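Local coordinates for protein tRNA(Phe) 7-((3-amino-3-carboxypropyl)-4-demethylwyosine(37)-N(4))-methyltransferase 1 (Pyrococcus horikoshii, PDB 2IT2) that probably methylates the N-4 position of a wyosine precursor at position 37 of tRNA(Phe), using S-adenosyl-L-methionine as methyl donor, at residues 6-11 / 111-116. Numbering follows the deposited sequence.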
ATOM      1  N   ARG B   6       0.353  -5.427 -27.307  1.00 18.43           N
ATOM      2  CA  ARG B   6      -0.172  -4.174 -27.833  1.00 19.64           C
ATOM      3  C   ARG B   6       0.483  -2.970 -27.155  1.00 18.66           C
ATOM      4  O   ARG B   6       0.771  -1.980 -27.824  1.00 18.62           O
ATOM      5  CB  ARG B   6      -1.685  -4.094 -27.641  1.00 23.01           C
ATOM      6  CG  ARG B   6      -2.449  -4.346 -28.909  1.00 29.61           C
ATOM      7  CD  ARG B   6      -2.063  -3.331 -29.981  1.00 31.57           C
ATOM      8  NE  ARG B   6      -2.558  -3.724 -31.297  1.00 35.30           N
ATOM      9  CZ  ARG B   6      -3.833  -3.667 -31.667  1.00 36.12           C
ATOM     10  NH1 ARG B   6      -4.753  -3.225 -30.822  1.00 37.24           N
ATOM     11  NH2 ARG B   6      -4.191  -4.060 -32.882  1.00 37.31           N
ATOM     12  N   PHE B   7       0.723  -3.042 -25.844  1.00 18.02           N
ATOM     13  CA  PHE B   7       1.339  -1.898 -25.155  1.00 17.93           C
ATOM     14  C   PHE B   7       2.744  -1.645 -25.685  1.00 18.33           C
ATOM     15  O   PHE B   7       3.220  -0.514 -25.694  1.00 18.06           O
ATOM     16  CB  PHE B   7       1.370  -2.098 -23.627  1.00 18.36           C
ATOM     17  CG  PHE B   7       2.392  -3.094 -23.146  1.00 19.25           C
ATOM     18  CD1 PHE B   7       2.076  -4.441 -23.048  1.00 20.81           C
ATOM     19  CD2 PHE B   7       3.658  -2.676 -22.756  1.00 17.88           C
ATOM     20  CE1 PHE B   7       3.009  -5.358 -22.558  1.00 22.27           C
ATOM     21  CE2 PHE B   7       4.595  -3.583 -22.265  1.00 18.52           C
ATOM     22  CZ  PHE B   7       4.271  -4.921 -22.166  1.00 20.96           C
ATOM     23  N   THR B   8       3.411  -2.705 -26.130  1.00 18.38           N
ATOM     24  CA  THR B   8       4.749  -2.555 -26.676  1.00 18.84           C
ATOM     25  C   THR B   8       4.629  -1.859 -28.042  1.00 18.47           C
ATOM     26  O   THR B   8       5.436  -0.999 -28.405  1.00 18.96           O
ATOM     27  CB  THR B   8       5.437  -3.922 -26.869  1.00 19.79           C
ATOM     28  OG1 THR B   8       5.547  -4.605 -25.610  1.00 19.23           O
ATOM     29  CG2 THR B   8       6.815  -3.719 -27.437  1.00 19.27           C
ATOM     30  N   GLU B   9       3.615  -2.246 -28.804  1.00 19.37           N
ATOM     31  CA  GLU B   9       3.389  -1.638 -30.106  1.00 20.53           C
ATOM     32  C   GLU B   9       3.035  -0.154 -29.975  1.00 20.80           C
ATOM     33  O   GLU B   9       3.412   0.661 -30.816  1.00 21.55           O
ATOM     34  CB  GLU B   9       2.259  -2.380 -30.822  1.00 20.97           C
ATOM     35  CG  GLU B   9       2.647  -3.789 -31.260  1.00 24.77           C
ATOM     36  CD  GLU B   9       1.491  -4.777 -31.234  1.00 26.78           C
ATOM     37  OE1 GLU B   9       0.328  -4.360 -31.413  1.00 28.15           O
ATOM     38  OE2 GLU B   9       1.752  -5.989 -31.053  1.00 28.72           O
ATOM     39  N   ASN B  10       2.307   0.179 -28.912  1.00 20.25           N
ATOM     40  CA  ASN B  10       1.865   1.548 -28.646  1.00 19.55           C
ATOM     41  C   ASN B  10       2.834   2.393 -27.817  1.00 19.31           C
ATOM     42  O   ASN B  10       2.577   3.577 -27.579  1.00 18.65           O
ATOM     43  CB  ASN B  10       0.515   1.518 -27.917  1.00 19.30           C
ATOM     44  CG  ASN B  10      -0.621   1.031 -28.794  1.00 23.41           C
ATOM     45  OD1 ASN B  10      -0.716   1.392 -29.967  1.00 27.37           O
ATOM     46  ND2 ASN B  10      -1.506   0.225 -28.221  1.00 26.29           N
ATOM     47  N   PHE B  11       3.952   1.807 -27.396  1.00 17.80           N
ATOM     48  CA  PHE B  11       4.909   2.517 -26.553  1.00 17.12           C
ATOM     49  C   PHE B  11       5.417   3.876 -27.043  1.00 18.63           C
ATOM     50  O   PHE B  11       5.441   4.846 -26.280  1.00 17.86           O
ATOM     51  CB  PHE B  11       6.113   1.620 -26.239  1.00 18.62           C
ATOM     52  CG  PHE B  11       7.084   2.242 -25.286  1.00 13.48           C
ATOM     53  CD1 PHE B  11       6.830   2.255 -23.918  1.00 14.70           C
ATOM     54  CD2 PHE B  11       8.229   2.870 -25.761  1.00 15.71           C
ATOM     55  CE1 PHE B  11       7.708   2.884 -23.047  1.00 14.06           C
ATOM     56  CE2 PHE B  11       9.112   3.501 -24.895  1.00 15.02           C
ATOM     57  CZ  PHE B  11       8.848   3.508 -23.534  1.00 16.58           C
ATOM     58  N   GLY B 111       5.719   4.121 -17.170  1.00 11.96           N
ATOM     59  CA  GLY B 111       5.338   3.220 -18.246  1.00 12.55           C
ATOM     60  C   GLY B 111       6.584   2.486 -18.724  1.00 12.72           C
ATOM     61  O   GLY B 111       7.668   3.049 -18.699  1.00 14.32           O
ATOM     62  N   ALA B 112       6.430   1.228 -19.137  1.00 13.70           N
ATOM     63  CA  ALA B 112       7.562   0.424 -19.613  1.00 15.01           C
ATOM     64  C   ALA B 112       7.274  -0.167 -20.986  1.00 14.36           C
ATOM     65  O   ALA B 112       6.138  -0.520 -21.294  1.00 15.09           O
ATOM     66  CB  ALA B 112       7.873  -0.704 -18.613  1.00 16.19           C
ATOM     67  N   LYS B 113       8.313  -0.290 -21.804  1.00 14.24           N
ATOM     68  CA  LYS B 113       8.131  -0.826 -23.146  1.00 16.03           C
ATOM     69  C   LYS B 113       7.830  -2.334 -23.227  1.00 15.74           C
ATOM     70  O   LYS B 113       7.084  -2.771 -24.111  1.00 16.20           O
ATOM     71  CB  LYS B 113       9.355  -0.491 -23.996  1.00 16.96           C
ATOM     72  CG  LYS B 113       9.219  -0.916 -25.441  1.00 21.75           C
ATOM     73  CD  LYS B 113      10.405  -0.445 -26.247  1.00 24.29           C
ATOM     74  CE  LYS B 113      10.243  -0.819 -27.710  1.00 26.79           C
ATOM     75  NZ  LYS B 113      11.367  -0.305 -28.541  1.00 29.86           N
ATOM     76  N   THR B 114       8.404  -3.121 -22.317  1.00 15.82           N
ATOM     77  CA  THR B 114       8.184  -4.571 -22.310  1.00 17.08           C
ATOM     78  C   THR B 114       8.012  -5.072 -20.887  1.00 16.31           C
ATOM     79  O   THR B 114       8.314  -4.361 -19.929  1.00 16.46           O
ATOM     80  CB  THR B 114       9.373  -5.329 -22.931  1.00 17.69           C
ATOM     81  OG1 THR B 114      10.509  -5.238 -22.065  1.00 18.77           O
ATOM     82  CG2 THR B 114       9.725  -4.734 -24.271  1.00 19.50           C
ATOM     83  N   LEU B 115       7.523  -6.301 -20.749  1.00 16.80           N
ATOM     84  CA  LEU B 115       7.332  -6.869 -19.431  1.00 16.89           C
ATOM     85  C   LEU B 115       8.685  -7.020 -18.747  1.00 17.26           C
ATOM     86  O   LEU B 115       8.809  -6.821 -17.541  1.00 18.01           O
ATOM     87  CB  LEU B 115       6.632  -8.222 -19.530  1.00 20.55           C
ATOM     88  CG  LEU B 115       6.381  -8.918 -18.190  1.00 19.34           C
ATOM     89  CD1 LEU B 115       5.514  -8.046 -17.271  1.00 21.42           C
ATOM     90  CD2 LEU B 115       5.712 -10.268 -18.468  1.00 21.06           C
ATOM     91  N   GLU B 116       9.703  -7.374 -19.523  1.00 17.76           N
ATOM     92  CA  GLU B 116      11.031  -7.507 -18.950  1.00 18.99           C
ATOM     93  C   GLU B 116      11.556  -6.174 -18.404  1.00 18.81           C
ATOM     94  O   GLU B 116      12.193  -6.147 -17.351  1.00 18.70           O
ATOM     95  CB  GLU B 116      12.006  -8.040 -19.992  1.00 22.80           C
ATOM     96  CG  GLU B 116      13.380  -8.335 -19.425  1.00 27.78           C
ATOM     97  CD  GLU B 116      14.307  -8.878 -20.478  1.00 31.76           C
ATOM     98  OE1 GLU B 116      13.934  -9.886 -21.111  1.00 35.18           O
ATOM     99  OE2 GLU B 116      15.397  -8.299 -20.680  1.00 36.13           O
TER
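T8 and K113 mark the closest backbone approach, their CA atoms 5.2 Å apart. T8 lies on the one-turn helix 6-9, closed by the bond from N10 N to R6 O (2.9 Å); K113 lies in the short connection between the end of strand 98-112 and helix 115-127. A112, at the strand end, forms a backbone hydrogen bond with L143 of strand 143-148, and K113 forms one with N47 in a loop.

One hydrogen bond joins the segments: T8 OG1 donates to K113 O over 2.8 Å. The hydroxyl lies in the carbonyl plane with a C=O...O angle of 160°, 20° short of straight on from the C=O bond. The T8 torsion explains this aim, since OG1 stands anti to the carbonyl carbon. T8 CA adds a longer C-H...O contact to the same K113 O.

The T8 hydroxyl also lies over one face of the F7 ring, 3.6 Å above its plane and offset toward the rim, while F11 packs on the K113 side chain. K113 CB sits 3.7 Å from the F11 ring centroid and 8° off the normal, a CH-pi contact, and K113 CG and CD continue past F11 CG and CD2, the two side chains crossing at about a right angle. With CG anti to the backbone N, K113 continues extended and its ammonium leads away from the helix. F11 also meets the ring of F49. F7 turns its rim to A112 O and to L115 N, which is 3.8 Å from F7 CZ; F7 CE2 comes 3.2 Å from K113 O. Its other neighbours include L143 and, across the dimer, Y4 of the second subunit.

K113 O thus gains a hydroxyl donor and a longer C-H contact from T8. Together, this bond, the F11-K113 CH-pi contact and the F7 rim against peptide groups join the N-terminal helical turn to the end of strand 98-112 and the start of helix 115-127, where T114 is the N-cap, its OG1 bonded to D117 N.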